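Local coordinates for FERM, ARHGEF and pleckstrin domain-containing protein 2 (Mus musculus, PDB 6D2K) that activates RAC1 as a guanine nucleotide exchange factor and, through the whole protein of which this is the FERM domain, takes part in semaphorin responses and actin remodelling, at residues A[3-11]-A[20-28]; A[142-150]-A[161-169]. One frame throughout, in Å; residues are numbered along the deposited sequence. Where two conformers were deposited one is given.

Contact 1 and contact 2 lie in different lobes of the FERM domain, their centres about 42 Å apart and their nearest atoms about 17 Å apart, and they share no helix or strand. Contact 1 pairs the two strands of the hairpin that opens the ubiquitin-like N-terminal lobe; one face of it is buried and the other largely exposed, so backbone bonds and inward apolar side chains combine with outward charged ones. Contact 2, mostly buried, joins two helices of the central lobe through side chains alone: a histidine-carboxylate bond and leucine packing inside, an arginine-glutamate salt bridge at the margin. It comes later in the chain, after contact 1 has closed.

Contact 1 (A[3-11]-A[20-28]); sequences MQEKHMRIR and ELFDIEPKC
Met8 and Ile10 pair with Ile24 and Phe22 in the antiparallel hairpin that begins the ubiquitin-like fold of the FERM N-terminal lobe. Both are hydrogen-bonded pairs, with bonds such as Met8 N to Ile24 O (2.7 Å) and Phe22 N to Ile10 O (2.9 Å). Their side chains occupy the buried face. Ile24 holds CG2 between its backbone N and carbonyl carbon (CG1 at chi1 -167°), from where this methyl meets Ile10 CD1 at 3.5 Å, tight for two carbons, and also touches Met8 CG. The Met8 and Ile24 side chains run side by side in the same direction, while Met8 SD lies against Pro26 CB, those two side chains running in opposite directions. Helices 30-41 and 69-73 cover this face.

Arg9 and Asp23 extend from the opposite face. The arginine chain bends at chi2 and chi3, bringing NH1 to within 2.7 Å of Asp23 OD1 in a salt bridge; the guanidinium and carboxylate planes stand 77° apart, and the hydrogen bond itself is weak. Leu21 lies beside both arginines, its CB near Arg9 NE and its CD2 near Arg11 NH1.

Beyond the strands, Glu25 reaches across to the N-terminal residues 4-7. Its CG sits over one face of the His7 ring, 3.6 Å from the centroid, a CH-pi contact, while His7 ND1 donates to Glu5 O, which would help to set the ring's rotation. Glu25 OE2 is gripped twice: Glu5 N donates from the anti side at 2.9 Å, and Lys27 NZ forms a salt bridge with it from above the carboxylate plane, at 2.7 Å.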
loop_
_atom_site.group_PDB
_atom_site.type_symbol
_atom_site.label_atom_id
_atom_site.label_comp_id
_atom_site.label_asym_id
_atom_site.label_seq_id
_atom_site.Cartn_x
_atom_site.Cartn_y
_atom_site.Cartn_z
ATOM N N MET A 3 14.113 -16.977 31.539
ATOM C CA MET A 3 15.368 -16.289 31.224
ATOM C C MET A 3 15.183 -15.294 30.071
ATOM O O MET A 3 16.157 -14.746 29.546
ATOM C CB MET A 3 16.493 -17.284 30.916
ATOM C CG MET A 3 17.889 -16.653 30.850
ATOM S SD MET A 3 18.589 -16.232 32.466
ATOM C CE MET A 3 18.767 -17.873 33.167
ATOM N N GLN A 4 13.931 -15.063 29.675
ATOM C CA GLN A 4 13.627 -13.989 28.731
ATOM C C GLN A 4 12.688 -12.992 29.377
ATOM O O GLN A 4 12.001 -13.317 30.337
ATOM C CB GLN A 4 12.929 -14.511 27.480
ATOM C CG GLN A 4 13.449 -15.801 26.917
ATOM C CD GLN A 4 12.658 -16.219 25.704
ATOM O OE1 GLN A 4 11.686 -16.979 25.805
ATOM N NE2 GLN A 4 13.052 -15.711 24.545
ATOM N N GLU A 5 12.636 -11.785 28.826
ATOM C CA GLU A 5 11.641 -10.815 29.256
ATOM C C GLU A 5 10.241 -11.304 28.882
ATOM O O GLU A 5 10.076 -12.078 27.933
ATOM C CB GLU A 5 11.905 -9.457 28.605
ATOM C CG GLU A 5 13.349 -8.974 28.737
ATOM C CD GLU A 5 13.686 -8.483 30.133
ATOM O OE1 GLU A 5 14.887 -8.281 30.410
ATOM O OE2 GLU A 5 12.756 -8.300 30.952
ATOM N N LYS A 6 9.236 -10.858 29.630
ATOM C CA LYS A 6 7.852 -11.173 29.305
ATOM C C LYS A 6 7.575 -10.689 27.885
ATOM O O LYS A 6 8.001 -9.599 27.499
ATOM C CB LYS A 6 6.902 -10.494 30.289
ATOM C CG LYS A 6 5.464 -11.000 30.230
ATOM C CD LYS A 6 4.553 -10.153 31.108
ATOM C CE LYS A 6 4.772 -8.666 30.831
ATOM N NZ LYS A 6 3.735 -7.803 31.467
ATOM N N HIS A 7 6.882 -11.508 27.101
ATOM C CA HIS A 7 6.612 -11.165 25.708
ATOM C C HIS A 7 5.274 -10.450 25.583
ATOM O O HIS A 7 4.356 -10.706 26.362
ATOM C CB HIS A 7 6.593 -12.425 24.836
ATOM C CG HIS A 7 7.946 -13.019 24.573
ATOM N ND1 HIS A 7 8.911 -13.147 25.550
ATOM C CD2 HIS A 7 8.478 -13.547 23.446
ATOM C CE1 HIS A 7 9.985 -13.716 25.031
ATOM N NE2 HIS A 7 9.747 -13.977 23.757
ATOM N N MET A 8 5.163 -9.562 24.597
ATOM C CA MET A 8 3.871 -8.981 24.244
ATOM C C MET A 8 3.228 -9.797 23.121
ATOM O O MET A 8 3.926 -10.356 22.273
ATOM C CB MET A 8 4.015 -7.508 23.836
ATOM C CG MET A 8 4.974 -7.250 22.683
ATOM S SD MET A 8 5.218 -5.482 22.341
ATOM C CE MET A 8 3.553 -4.970 21.898
ATOM N N ARG A 9 1.900 -9.871 23.139
ATOM C CA ARG A 9 1.138 -10.607 22.135
ATOM C C ARG A 9 0.754 -9.628 21.049
ATOM O O ARG A 9 0.106 -8.622 21.316
ATOM C CB ARG A 9 -0.133 -11.193 22.754
ATOM C CG ARG A 9 -1.021 -11.958 21.774
ATOM C CD ARG A 9 -0.296 -13.173 21.233
ATOM N NE ARG A 9 -0.980 -14.430 21.536
ATOM C CZ ARG A 9 -0.818 -15.129 22.654
ATOM N NH1 ARG A 9 -0.003 -14.696 23.605
ATOM N NH2 ARG A 9 -1.483 -16.268 22.825
ATOM N N ILE A 10 1.177 -9.900 19.823
ATOM C CA ILE A 10 0.873 -9.000 18.733
ATOM C C ILE A 10 -0.010 -9.716 17.716
ATOM O O ILE A 10 0.319 -10.807 17.283
ATOM C CB ILE A 10 2.169 -8.503 18.068
ATOM C CG1 ILE A 10 3.015 -7.760 19.109
ATOM C CG2 ILE A 10 1.857 -7.596 16.890
ATOM C CD1 ILE A 10 4.321 -7.227 18.590
ATOM N N ARG A 11 -1.147 -9.116 17.368
ATOM C CA ARG A 11 -2.012 -9.683 16.340
ATOM C C ARG A 11 -1.598 -9.143 14.978
ATOM O O ARG A 11 -1.508 -7.928 14.790
ATOM C CB ARG A 11 -3.474 -9.336 16.624
ATOM C CG ARG A 11 -4.004 -9.926 17.932
ATOM C CD ARG A 11 -5.446 -9.510 18.217
ATOM N NE ARG A 11 -6.388 -10.005 17.215
ATOM C CZ ARG A 11 -6.788 -11.271 17.120
ATOM N NH1 ARG A 11 -6.316 -12.186 17.961
ATOM N NH2 ARG A 11 -7.655 -11.628 16.179
ATOM N N GLU A 20 -2.855 -13.894 12.620
ATOM C CA GLU A 20 -1.870 -14.748 13.263
ATOM C C GLU A 20 -1.308 -14.018 14.473
ATOM O O GLU A 20 -1.123 -12.807 14.431
ATOM C CB GLU A 20 -0.754 -15.139 12.296
ATOM C CG GLU A 20 -0.978 -16.464 11.579
ATOM C CD GLU A 20 -0.952 -17.660 12.528
ATOM O OE1 GLU A 20 -2.022 -18.004 13.061
ATOM O OE2 GLU A 20 0.135 -18.242 12.754
ATOM N N LEU A 21 -1.054 -14.758 15.549
ATOM C CA LEU A 21 -0.570 -14.176 16.801
ATOM C C LEU A 21 0.927 -14.407 16.949
ATOM O O LEU A 21 1.419 -15.520 16.717
ATOM C CB LEU A 21 -1.321 -14.798 17.986
ATOM C CG LEU A 21 -2.848 -14.750 17.876
ATOM C CD1 LEU A 21 -3.489 -15.610 18.956
ATOM C CD2 LEU A 21 -3.371 -13.323 17.957
ATOM N N PHE A 22 1.657 -13.354 17.309
ATOM C CA PHE A 22 3.107 -13.448 17.480
ATOM C C PHE A 22 3.492 -12.907 18.842
ATOM O O PHE A 22 3.122 -11.792 19.194
ATOM C CB PHE A 22 3.843 -12.661 16.395
ATOM C CG PHE A 22 3.612 -13.187 15.008
ATOM C CD1 PHE A 22 4.551 -13.985 14.392
ATOM C CD2 PHE A 22 2.451 -12.878 14.330
ATOM C CE1 PHE A 22 4.337 -14.471 13.108
ATOM C CE2 PHE A 22 2.225 -13.360 13.063
ATOM C CZ PHE A 22 3.165 -14.161 12.448
ATOM N N ASP A 23 4.234 -13.702 19.602
ATOM C CA ASP A 23 4.697 -13.272 20.913
ATOM C C ASP A 23 6.144 -12.820 20.815
ATOM O O ASP A 23 7.002 -13.543 20.319
ATOM C CB ASP A 23 4.540 -14.409 21.922
ATOM C CG ASP A 23 3.092 -14.758 22.173
ATOM O OD1 ASP A 23 2.295 -13.828 22.421
ATOM O OD2 ASP A 23 2.747 -15.956 22.124
ATOM N N ILE A 24 6.416 -11.603 21.270
ATOM C CA ILE A 24 7.745 -11.040 21.098
ATOM C C ILE A 24 8.109 -10.161 22.282
ATOM O O ILE A 24 7.236 -9.564 22.911
ATOM C CB ILE A 24 7.816 -10.219 19.806
ATOM C CG1 ILE A 24 9.263 -9.887 19.444
ATOM C CG2 ILE A 24 6.984 -8.960 19.936
ATOM C CD1 ILE A 24 9.434 -9.461 18.007
ATOM N N GLU A 25 9.401 -10.090 22.585
ATOM C CA GLU A 25 9.880 -9.192 23.629
ATOM C C GLU A 25 9.768 -7.763 23.144
ATOM O O GLU A 25 10.282 -7.422 22.083
ATOM C CB GLU A 25 11.323 -9.512 24.007
ATOM C CG GLU A 25 11.480 -10.867 24.662
ATOM C CD GLU A 25 12.927 -11.223 24.922
ATOM O OE1 GLU A 25 13.656 -11.501 23.946
ATOM O OE2 GLU A 25 13.330 -11.227 26.105
ATOM N N PRO A 26 9.078 -6.922 23.923
ATOM C CA PRO A 26 8.799 -5.543 23.511
ATOM C C PRO A 26 10.056 -4.789 23.095
ATOM O O PRO A 26 9.972 -3.918 22.235
ATOM C CB PRO A 26 8.179 -4.922 24.762
ATOM C CG PRO A 26 7.590 -6.078 25.507
ATOM C CD PRO A 26 8.478 -7.253 25.229
ATOM N N LYS A 27 11.201 -5.131 23.680
ATOM C CA LYS A 27 12.441 -4.407 23.410
ATOM C C LYS A 27 13.085 -4.778 22.079
ATOM O O LYS A 27 13.988 -4.088 21.615
ATOM C CB LYS A 27 13.452 -4.654 24.527
ATOM C CG LYS A 27 13.987 -6.076 24.535
ATOM C CD LYS A 27 14.951 -6.311 25.686
ATOM C CE LYS A 27 15.390 -7.761 25.715
ATOM N NZ LYS A 27 14.200 -8.655 25.723
ATOM N N CYS A 28 12.639 -5.878 21.480
ATOM C CA CYS A 28 13.172 -6.309 20.190
ATOM C C CYS A 28 12.929 -5.271 19.098
ATOM O O CYS A 28 11.894 -4.606 19.084
ATOM C CB CYS A 28 12.554 -7.645 19.763
ATOM S SG CYS A 28 13.054 -9.063 20.766
#

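Contact 2 (A[142-150]-A[161-169]); sequences TLDREHLKA and LEKILDFHQ
The helix pair 142-150 and 161-168 belongs to the all-helical central lobe of the FERM domain, and a histidine-carboxylate bond joins the two helices in its interior. His168 ND1 donates to Asp144 OD2 at 2.5 Å, nearly straight at 172°. OD2 offers its syn lone pair and lies in the plane of the imidazole, with which the carboxylate is nearly coplanar (19°). With CG anti to the backbone N (chi1 -170°), the ring of His168 presents its ND1 edge to the aspartate, whose CB packs on Leu165 CD1. Were Asp144 an alanine, His168 ND1 would probably lose its buried acceptor, and the ring would be freer to turn.

Next to this bond, the ends of Leu148 and Leu161 meet head-on, Leu148 CD1 to Leu161 CD1 at 3.7 Å, and Leu148 CD1 also nears Ile164 CG2. Arg145 extends along the margin with Leu165 CD2 over one face of its guanidinium. Arg145 NH2 donates to Glu162 OE1 at 3.1 Å, in the guanidinium plane and on the syn side of the carboxylate but tilted out of its plane, forming a salt bridge. A water accepts from Arg145 NH1 and donates to Glu162 OE1, bridging the same pair, while Glu141 forms a second salt bridge with Arg145 NE. With axes 11.0 Å apart, the helices meet through side chains, an arrangement that here forms part of the helical bundle of the FERM central lobe.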
loop_
_atom_site.group_PDB
_atom_site.type_symbol
_atom_site.label_atom_id
_atom_site.label_comp_id
_atom_site.label_asym_id
_atom_site.label_seq_id
_atom_site.Cartn_x
_atom_site.Cartn_y
_atom_site.Cartn_z
ATOM N N THR A 142 -25.605 -18.543 -8.962
ATOM C CA THR A 142 -25.902 -18.711 -7.550
ATOM C C THR A 142 -24.642 -18.611 -6.681
ATOM O O THR A 142 -24.638 -17.947 -5.651
ATOM C CB THR A 142 -26.619 -20.051 -7.288
ATOM O OG1 THR A 142 -27.907 -20.031 -7.916
ATOM C CG2 THR A 142 -26.798 -20.287 -5.804
ATOM N N LEU A 143 -23.580 -19.283 -7.104
ATOM C CA LEU A 143 -22.327 -19.293 -6.357
ATOM C C LEU A 143 -21.772 -17.878 -6.235
ATOM O O LEU A 143 -21.332 -17.469 -5.160
ATOM C CB LEU A 143 -21.307 -20.194 -7.057
ATOM C CG LEU A 143 -19.937 -20.360 -6.400
ATOM C CD1 LEU A 143 -20.052 -21.284 -5.205
ATOM C CD2 LEU A 143 -18.920 -20.914 -7.401
ATOM N N ASP A 144 -21.798 -17.142 -7.346
ATOM C CA ASP A 144 -21.310 -15.755 -7.363
ATOM C C ASP A 144 -22.126 -14.859 -6.435
ATOM O O ASP A 144 -21.568 -14.108 -5.648
ATOM C CB ASP A 144 -21.339 -15.172 -8.780
ATOM C CG ASP A 144 -20.137 -15.585 -9.625
ATOM O OD1 ASP A 144 -19.669 -16.740 -9.513
ATOM O OD2 ASP A 144 -19.677 -14.761 -10.443
ATOM N N ARG A 145 -23.452 -14.926 -6.552
ATOM C CA ARG A 145 -24.319 -14.074 -5.743
ATOM C C ARG A 145 -24.194 -14.365 -4.253
ATOM O O ARG A 145 -24.158 -13.448 -3.439
ATOM C CB ARG A 145 -25.777 -14.183 -6.199
ATOM C CG ARG A 145 -25.997 -13.652 -7.609
ATOM C CD ARG A 145 -27.472 -13.487 -7.937
ATOM N NE ARG A 145 -27.656 -12.863 -9.244
ATOM C CZ ARG A 145 -27.747 -11.553 -9.444
ATOM N NH1 ARG A 145 -27.677 -10.715 -8.419
ATOM N NH2 ARG A 145 -27.915 -11.082 -10.674
ATOM N N GLU A 146 -24.132 -15.638 -3.879
ATOM C CA GLU A 146 -23.947 -15.961 -2.475
ATOM C C GLU A 146 -22.586 -15.487 -1.972
ATOM O O GLU A 146 -22.473 -14.962 -0.865
ATOM C CB GLU A 146 -24.160 -17.459 -2.205
ATOM C CG GLU A 146 -25.613 -17.891 -2.330
ATOM C CD GLU A 146 -25.844 -19.359 -1.962
ATOM O OE1 GLU A 146 -24.897 -20.036 -1.508
ATOM O OE2 GLU A 146 -26.982 -19.841 -2.125
ATOM N N HIS A 147 -21.554 -15.642 -2.792
ATOM C CA HIS A 147 -20.223 -15.222 -2.374
ATOM C C HIS A 147 -20.162 -13.706 -2.189
ATOM O O HIS A 147 -19.595 -13.221 -1.222
ATOM C CB HIS A 147 -19.178 -15.658 -3.390
ATOM C CG HIS A 147 -17.792 -15.225 -3.042
ATOM N ND1 HIS A 147 -16.966 -15.955 -2.215
ATOM C CD2 HIS A 147 -17.082 -14.132 -3.414
ATOM C CE1 HIS A 147 -15.804 -15.333 -2.095
ATOM N NE2 HIS A 147 -15.852 -14.224 -2.812
ATOM N N LEU A 148 -20.776 -12.980 -3.113
ATOM C CA LEU A 148 -20.783 -11.516 -3.066
ATOM C C LEU A 148 -21.667 -10.971 -1.953
ATOM O O LEU A 148 -21.532 -9.812 -1.562
ATOM C CB LEU A 148 -21.209 -10.959 -4.421
ATOM C CG LEU A 148 -20.095 -11.088 -5.466
ATOM C CD1 LEU A 148 -20.619 -10.874 -6.866
ATOM C CD2 LEU A 148 -18.966 -10.115 -5.143
ATOM N N LYS A 149 -22.573 -11.788 -1.435
ATOM C CA LYS A 149 -23.341 -11.363 -0.268
ATOM C C LYS A 149 -22.518 -11.431 1.011
ATOM O O LYS A 149 -22.691 -10.614 1.918
ATOM C CB LYS A 149 -24.603 -12.211 -0.107
ATOM C CG LYS A 149 -25.655 -11.945 -1.160
ATOM C CD LYS A 149 -26.917 -12.750 -0.876
ATOM C CE LYS A 149 -27.980 -12.494 -1.925
ATOM N NZ LYS A 149 -29.127 -13.430 -1.778
ATOM N N ALA A 150 -21.625 -12.414 1.083
ATOM C CA ALA A 150 -20.862 -12.652 2.300
ATOM C C ALA A 150 -19.449 -12.068 2.243
ATOM O O ALA A 150 -18.741 -12.069 3.246
ATOM C CB ALA A 150 -20.807 -14.153 2.601
ATOM N N LEU A 161 -23.189 -5.430 -9.594
ATOM C CA LEU A 161 -23.349 -6.881 -9.627
ATOM C C LEU A 161 -23.489 -7.434 -11.044
ATOM O O LEU A 161 -22.804 -8.383 -11.411
ATOM C CB LEU A 161 -24.528 -7.329 -8.759
ATOM C CG LEU A 161 -24.178 -8.455 -7.790
ATOM C CD1 LEU A 161 -23.740 -9.686 -8.554
ATOM C CD2 LEU A 161 -23.082 -7.997 -6.847
ATOM N N GLU A 162 -24.365 -6.845 -11.849
ATOM C CA GLU A 162 -24.573 -7.347 -13.205
ATOM C C GLU A 162 -23.293 -7.313 -14.036
ATOM O O GLU A 162 -22.969 -8.274 -14.722
ATOM C CB GLU A 162 -25.695 -6.582 -13.913
ATOM C CG GLU A 162 -27.028 -6.642 -13.186
ATOM C CD GLU A 162 -27.543 -8.062 -13.010
ATOM O OE1 GLU A 162 -28.289 -8.305 -12.036
ATOM O OE2 GLU A 162 -27.203 -8.936 -13.839
ATOM N N LYS A 163 -22.556 -6.211 -13.975
ATOM C CA LYS A 163 -21.306 -6.126 -14.725
ATOM C C LYS A 163 -20.302 -7.170 -14.240
ATOM O O LYS A 163 -19.600 -7.782 -15.042
ATOM C CB LYS A 163 -20.680 -4.738 -14.596
ATOM C CG LYS A 163 -21.449 -3.619 -15.276
ATOM C CD LYS A 163 -20.798 -2.272 -14.984
ATOM C CE LYS A 163 -21.640 -1.116 -15.508
ATOM N NZ LYS A 163 -21.709 -1.118 -16.996
ATOM N N ILE A 164 -20.231 -7.360 -12.927
ATOM C CA ILE A 164 -19.276 -8.305 -12.345
ATOM C C ILE A 164 -19.539 -9.733 -12.853
ATOM O O ILE A 164 -18.618 -10.431 -13.267
ATOM C CB ILE A 164 -19.337 -8.293 -10.804
ATOM C CG1 ILE A 164 -18.811 -6.958 -10.263
ATOM C CG2 ILE A 164 -18.519 -9.455 -10.254
ATOM C CD1 ILE A 164 -19.130 -6.716 -8.794
ATOM N N LEU A 165 -20.806 -10.139 -12.810
ATOM C CA LEU A 165 -21.249 -11.453 -13.268
ATOM C C LEU A 165 -20.984 -11.636 -14.754
ATOM O O LEU A 165 -20.513 -12.685 -15.199
ATOM C CB LEU A 165 -22.750 -11.613 -13.014
ATOM C CG LEU A 165 -23.261 -12.263 -11.724
ATOM C CD1 LEU A 165 -22.217 -12.281 -10.617
ATOM C CD2 LEU A 165 -24.549 -11.575 -11.269
ATOM N N ASP A 166 -21.315 -10.609 -15.522
ATOM C CA ASP A 166 -21.095 -10.596 -16.964
ATOM C C ASP A 166 -19.628 -10.834 -17.336
ATOM O O ASP A 166 -19.317 -11.661 -18.195
ATOM C CB ASP A 166 -21.595 -9.256 -17.520
ATOM C CG ASP A 166 -21.334 -9.089 -19.011
ATOM O OD1 ASP A 166 -21.858 -8.111 -19.588
ATOM O OD2 ASP A 166 -20.606 -9.906 -19.607
ATOM N N PHE A 167 -18.720 -10.119 -16.685
ATOM C CA PHE A 167 -17.295 -10.297 -16.947
ATOM C C PHE A 167 -16.802 -11.671 -16.465
ATOM O O PHE A 167 -15.985 -12.307 -17.130
ATOM C CB PHE A 167 -16.459 -9.195 -16.269
ATOM C CG PHE A 167 -16.506 -7.856 -16.962
ATOM C CD1 PHE A 167 -16.129 -7.729 -18.284
ATOM C CD2 PHE A 167 -16.860 -6.713 -16.259
ATOM C CE1 PHE A 167 -16.166 -6.501 -18.925
ATOM C CE2 PHE A 167 -16.891 -5.480 -16.881
ATOM C CZ PHE A 167 -16.536 -5.372 -18.220
ATOM N N HIS A 168 -17.263 -12.104 -15.294
ATOM C CA HIS A 168 -16.811 -13.377 -14.744
ATOM C C HIS A 168 -17.109 -14.536 -15.695
ATOM O O HIS A 168 -16.310 -15.463 -15.813
ATOM C CB HIS A 168 -17.449 -13.631 -13.382
ATOM C CG HIS A 168 -16.866 -14.802 -12.651
ATOM N ND1 HIS A 168 -17.500 -15.396 -11.583
ATOM C CD2 HIS A 168 -15.715 -15.489 -12.837
ATOM C CE1 HIS A 168 -16.757 -16.390 -11.131
ATOM N NE2 HIS A 168 -15.673 -16.477 -11.882
ATOM N N GLN A 169 -18.244 -14.467 -16.386
ATOM C CA GLN A 169 -18.615 -15.519 -17.334
ATOM C C GLN A 169 -17.572 -15.691 -18.434
ATOM O O GLN A 169 -17.488 -16.756 -19.056
ATOM C CB GLN A 169 -19.979 -15.222 -17.963
ATOM C CG GLN A 169 -21.125 -15.306 -17.000
ATOM C CD GLN A 169 -22.422 -14.808 -17.604
ATOM O OE1 GLN A 169 -22.894 -15.336 -18.614
ATOM N NE2 GLN A 169 -23.013 -13.794 -16.981
HETATM O O HOH W 1 -28.489 -7.777 -9.253
#